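Local coordinates for protein SAM dependent methyltransferase (Aquifex aeolicus, PDB 3DH0) that binds S-adenosylmethionine and probably transfers its methyl group to a substrate, as a Rossmann-like methyltransferase, at residues A[124-129]-A[171-176]; A[166-171]-A[188-193]. All coordinates share one frame; numbering follows the deposited sequence.

Contact 1 (A[124-129]-A[171-176]); sequences KFLEEL and AGIRVG. With SAM (S-adenosylmethionine), chain C.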
# COMPACT_ATOMS: atom_id res chain seq x y z
N LYS A 124 2.15 16.08 -0.97
CA LYS A 124 1.61 16.62 0.27
C LYS A 124 1.26 15.43 1.15
O LYS A 124 1.32 15.50 2.37
CB LYS A 124 0.37 17.46 -0.03
CG LYS A 124 -0.26 18.16 1.16
CD LYS A 124 -1.41 19.08 0.72
CE LYS A 124 -0.93 20.20 -0.20
NZ LYS A 124 -2.03 21.07 -0.73
N PHE A 125 0.88 14.33 0.50
CA PHE A 125 0.54 13.11 1.21
C PHE A 125 1.84 12.50 1.70
O PHE A 125 1.94 11.97 2.81
CB PHE A 125 -0.19 12.15 0.29
CG PHE A 125 -0.50 10.83 0.92
CD1 PHE A 125 0.41 9.78 0.85
CD2 PHE A 125 -1.68 10.65 1.63
CE1 PHE A 125 0.14 8.57 1.47
CE2 PHE A 125 -1.96 9.44 2.26
CZ PHE A 125 -1.05 8.40 2.18
N LEU A 126 2.85 12.58 0.83
CA LEU A 126 4.19 12.08 1.14
C LEU A 126 4.76 12.72 2.40
O LEU A 126 5.45 12.06 3.17
CB LEU A 126 5.14 12.36 -0.03
CG LEU A 126 5.16 11.34 -1.16
CD1 LEU A 126 5.69 10.00 -0.65
CD2 LEU A 126 3.78 11.18 -1.72
N GLU A 127 4.48 14.00 2.61
CA GLU A 127 4.98 14.67 3.80
C GLU A 127 4.30 14.08 5.02
O GLU A 127 4.95 13.77 6.03
CB GLU A 127 4.70 16.17 3.75
CG GLU A 127 5.39 16.86 2.60
CD GLU A 127 6.90 16.59 2.55
OE1 GLU A 127 7.61 16.93 3.52
OE2 GLU A 127 7.37 16.04 1.52
N GLU A 128 2.98 13.90 4.92
CA GLU A 128 2.22 13.33 6.02
C GLU A 128 2.78 11.93 6.32
O GLU A 128 2.88 11.53 7.47
CB GLU A 128 0.74 13.27 5.64
CG GLU A 128 -0.20 12.72 6.71
CD GLU A 128 -0.19 13.50 8.02
OE1 GLU A 128 0.09 14.72 8.01
OE2 GLU A 128 -0.50 12.90 9.07
N LEU A 129 3.15 11.21 5.26
CA LEU A 129 3.69 9.87 5.41
C LEU A 129 4.97 9.77 6.24
O LEU A 129 5.11 8.85 7.04
CB LEU A 129 3.93 9.25 4.03
CG LEU A 129 2.97 8.17 3.54
CD1 LEU A 129 3.43 7.71 2.18
CD2 LEU A 129 2.93 6.98 4.50
N ALA A 171 9.68 14.75 -2.98
CA ALA A 171 9.26 14.58 -1.60
C ALA A 171 10.41 14.25 -0.65
O ALA A 171 10.23 14.19 0.57
CB ALA A 171 8.20 13.50 -1.51
N GLY A 172 11.59 14.02 -1.22
CA GLY A 172 12.74 13.70 -0.40
C GLY A 172 13.02 12.22 -0.20
O GLY A 172 14.13 11.87 0.15
N ILE A 173 12.04 11.35 -0.41
CA ILE A 173 12.28 9.91 -0.23
C ILE A 173 13.34 9.39 -1.21
O ILE A 173 13.30 9.70 -2.41
CB ILE A 173 11.01 9.06 -0.44
CG1 ILE A 173 9.89 9.53 0.49
CG2 ILE A 173 11.33 7.60 -0.18
CD1 ILE A 173 9.04 10.63 -0.11
N ARG A 174 14.26 8.58 -0.70
CA ARG A 174 15.33 8.01 -1.51
C ARG A 174 14.97 6.64 -2.09
O ARG A 174 14.69 5.70 -1.34
CB ARG A 174 16.62 7.90 -0.69
CG ARG A 174 16.45 7.20 0.65
CD ARG A 174 17.64 7.44 1.58
NE ARG A 174 17.26 7.32 2.99
CZ ARG A 174 18.08 7.55 4.02
NH1 ARG A 174 19.34 7.91 3.80
NH2 ARG A 174 17.64 7.42 5.28
N VAL A 175 14.98 6.55 -3.41
CA VAL A 175 14.66 5.30 -4.11
C VAL A 175 15.91 4.48 -4.35
O VAL A 175 16.89 4.99 -4.90
CB VAL A 175 14.01 5.55 -5.48
CG1 VAL A 175 13.58 4.22 -6.09
CG2 VAL A 175 12.83 6.51 -5.34
N GLY A 176 15.88 3.21 -3.97
CA GLY A 176 17.02 2.34 -4.16
C GLY A 176 16.84 1.29 -5.25
O GLY A 176 17.79 0.91 -5.92
N SAM C . -4.75 -1.96 -2.40
CA SAM C . -6.09 -2.62 -2.50
C SAM C . -5.94 -4.09 -2.82
O SAM C . -4.80 -4.55 -2.96
OXT SAM C . -7.03 -4.75 -2.91
CB SAM C . -6.92 -1.94 -3.59
CG SAM C . -6.79 -0.48 -3.46
SD SAM C . -7.65 0.63 -4.60
CE SAM C . -6.75 0.38 -6.13
C5' SAM C . -7.13 2.16 -3.99
C4' SAM C . -7.77 2.61 -2.70
O4' SAM C . -7.12 3.84 -2.38
C3' SAM C . -9.24 3.04 -2.87
O3' SAM C . -10.01 2.05 -2.14
C2' SAM C . -9.37 4.38 -2.16
O2' SAM C . -10.48 4.59 -1.30
C1' SAM C . -7.95 4.53 -1.54
N9 SAM C . -7.39 5.87 -1.46
C8 SAM C . -7.37 6.88 -2.40
N7 SAM C . -6.76 7.95 -1.98
C5 SAM C . -6.36 7.63 -0.68
C6 SAM C . -5.65 8.36 0.31
N6 SAM C . -5.22 9.62 0.10
N1 SAM C . -5.40 7.74 1.53
C2 SAM C . -5.84 6.47 1.70
N3 SAM C . -6.52 5.71 0.83
C4 SAM C . -6.74 6.35 -0.35

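Contact 2 (A[166-171]-A[188-193]); sequences LILEDA and VYAMIV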
# COMPACT_ATOMS: atom_id res chain seq x y z
N LEU A 166 10.18 10.00 -9.47
CA LEU A 166 10.64 11.37 -9.62
C LEU A 166 9.98 12.16 -8.50
O LEU A 166 10.62 12.96 -7.80
CB LEU A 166 10.19 11.88 -10.98
CG LEU A 166 10.96 13.04 -11.60
CD1 LEU A 166 11.65 12.57 -12.89
CD2 LEU A 166 9.99 14.21 -11.88
N ILE A 167 8.69 11.91 -8.34
CA ILE A 167 7.88 12.55 -7.32
C ILE A 167 8.48 12.23 -5.96
O ILE A 167 8.65 13.11 -5.13
CB ILE A 167 6.44 12.04 -7.38
CG1 ILE A 167 5.86 12.33 -8.76
CG2 ILE A 167 5.59 12.71 -6.32
CD1 ILE A 167 4.44 11.90 -8.93
N LEU A 168 8.78 10.97 -5.75
CA LEU A 168 9.38 10.52 -4.51
C LEU A 168 10.63 11.35 -4.25
O LEU A 168 10.94 11.72 -3.12
CB LEU A 168 9.74 9.04 -4.63
CG LEU A 168 8.91 8.02 -3.84
CD1 LEU A 168 7.43 8.28 -3.98
CD2 LEU A 168 9.24 6.63 -4.33
N GLU A 169 11.36 11.66 -5.32
CA GLU A 169 12.57 12.45 -5.20
C GLU A 169 12.23 13.86 -4.71
O GLU A 169 12.90 14.38 -3.81
CB GLU A 169 13.29 12.52 -6.54
CG GLU A 169 14.70 13.03 -6.42
CD GLU A 169 15.44 12.98 -7.74
OE1 GLU A 169 15.32 11.93 -8.43
OE2 GLU A 169 16.14 13.96 -8.08
N ASP A 170 11.21 14.47 -5.29
CA ASP A 170 10.82 15.80 -4.83
C ASP A 170 10.50 15.73 -3.35
O ASP A 170 10.97 16.55 -2.57
CB ASP A 170 9.56 16.30 -5.54
CG ASP A 170 9.74 16.50 -7.02
OD1 ASP A 170 8.88 17.20 -7.61
OD2 ASP A 170 10.72 15.94 -7.59
N ALA A 171 9.68 14.75 -2.98
CA ALA A 171 9.26 14.58 -1.60
C ALA A 171 10.41 14.25 -0.65
O ALA A 171 10.23 14.19 0.57
CB ALA A 171 8.20 13.50 -1.51
N VAL A 188 8.65 -0.31 -6.37
CA VAL A 188 9.72 0.61 -6.04
C VAL A 188 10.08 0.47 -4.58
O VAL A 188 9.22 0.38 -3.71
CB VAL A 188 9.35 2.07 -6.40
CG1 VAL A 188 7.87 2.27 -6.27
CG2 VAL A 188 10.11 3.03 -5.51
N TYR A 189 11.38 0.42 -4.33
CA TYR A 189 11.95 0.26 -3.01
C TYR A 189 12.46 1.62 -2.59
O TYR A 189 13.32 2.19 -3.26
CB TYR A 189 13.10 -0.73 -3.12
CG TYR A 189 13.65 -1.32 -1.84
CD1 TYR A 189 14.66 -0.67 -1.11
CD2 TYR A 189 13.25 -2.58 -1.42
CE1 TYR A 189 15.26 -1.29 -0.01
CE2 TYR A 189 13.83 -3.20 -0.33
CZ TYR A 189 14.83 -2.56 0.37
OH TYR A 189 15.41 -3.23 1.44
N ALA A 190 11.94 2.15 -1.49
CA ALA A 190 12.38 3.45 -1.03
C ALA A 190 12.50 3.48 0.47
O ALA A 190 11.75 2.80 1.18
CB ALA A 190 11.42 4.51 -1.50
N MET A 191 13.44 4.27 0.96
CA MET A 191 13.66 4.40 2.40
C MET A 191 13.44 5.85 2.81
O MET A 191 13.91 6.79 2.14
CB MET A 191 15.08 3.93 2.77
CG MET A 191 15.37 3.94 4.25
SD MET A 191 16.97 3.20 4.69
CE MET A 191 16.42 1.65 5.42
N ILE A 192 12.72 6.04 3.90
CA ILE A 192 12.45 7.37 4.39
C ILE A 192 13.60 7.95 5.21
O ILE A 192 14.13 7.30 6.12
CB ILE A 192 11.15 7.39 5.19
CG1 ILE A 192 10.00 7.51 4.20
CG2 ILE A 192 11.18 8.49 6.25
CD1 ILE A 192 8.64 7.69 4.82
N VAL A 193 13.97 9.17 4.84
CA VAL A 193 15.08 9.90 5.46
C VAL A 193 14.63 10.73 6.66
O VAL A 193 14.95 10.32 7.79
CB VAL A 193 15.76 10.84 4.43
CG1 VAL A 193 17.06 11.42 5.02
CG2 VAL A 193 16.04 10.09 3.12

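Contact 1 (A[124-129]-A[171-176])
Leu126 meets Ala171 and Ile173 in a small apolar patch between helix 122-132 and residues 171-173, at the junction of helix 161-170 and strand 174-181. Its CB lies 3.6 Å from Ala171 CB, and its CG also rests on that methyl. One branch, CD1, reaches Ile173 CD1 at 3.5 Å. The two longer side chains cross at about a right angle. Leu126 CG stands anti to its carbonyl carbon (chi1 -86°), which carries the branches past Ala171 to Ile173.

The polar part is slight. Glu127 bends at chi2 (-53°) and brings OE2 to 3.5 Å from Ala171 O. Both are acceptors, so this is proximity and not a bond. OE1 of the carboxylate forms a salt bridge with Lys130 NZ.

On the ligand side, Phe125 takes no part in the patch. Its CE2 lies 3.9 Å from N1 of the S-adenosylmethionine adenine, and the ring also touches Val44, Asn98 and Leu119.

Gly172, with positive phi, closes helix 161-170 in a Schellman motif. Leu168 of that helix touches both Leu126 and Ile173, while Leu129 packs on strand 107-113 and Ile173 on Ala190 of strand 185-191.

Contact 2 (A[166-171]-A[188-193])
A helix packed on the antiparallel end of a Rossmann-like methyltransferase sheet is the element here, and Leu168 is the residue through which helix 161-170 meets strand 185-191. In this family fold the last two strands form a hairpin, with the final strand inserted beside the fifth. Strand 185-191 accordingly lies between strands 137-144 and 174-181 and runs antiparallel to both.

A single methyl of Leu168 makes the touch. CD2 lies 3.9 Å from Val188 CG2, and these two side chains reach toward each other tip to tip. The same CD2 is 4.2 Å from Ala190 CB. Val188 and Ala190 are two residues apart on the strand, so both point their CB toward the helix. Tyr189 between them points away. Val188 CG2 is anti to the backbone N, and this branch is the one that meets the leucine.

The backbones stay well apart. Leu168 CA and Ala190 CA, the nearest pair, are 8.4 Å from each other, a gap spanned by the leucine side chain. Strand 185-191 is held to its neighbours by backbone bonds, including those of Val188 with Ile141 and Ala190 with Leu139.

All three touching residues are buried, and their side chains are hydrocarbon throughout. The segments are therefore joined by van der Waals contact and exclusion of water, without a directional bond between them. The two segments bury 80 Å² between them. Leu168 is also covered by Val175 and Ile141 on the flanking strands, Ile173 ahead of strand 174-181 and Leu126 of helix 122-132. The backbone bonds set the strand's place in the sheet, while Leu168 packs the helix against it.

Contacts 1 and 2 are parts of one apolar layer, with centres about 5 Å apart. They share Ala171, whose methyl faces helix 122-132 in contact 1 but does not touch the strand in contact 2. Contact 2 is wholly core, helix against sheet. Contact 1 is mostly buried but has an exposed edge at Glu127, where charge enters. It joins helix 122-132 to the junction between helix 161-170 and strand 174-181, and it alone includes a residue of the cofactor pocket. Ile173 CG2 packs on Ala190 CB at 3.4 Å between them. The second segments pair as hairpin strands, with a probable hydrogen bond from Gly176 N to Tyr189 O at 2.8 Å.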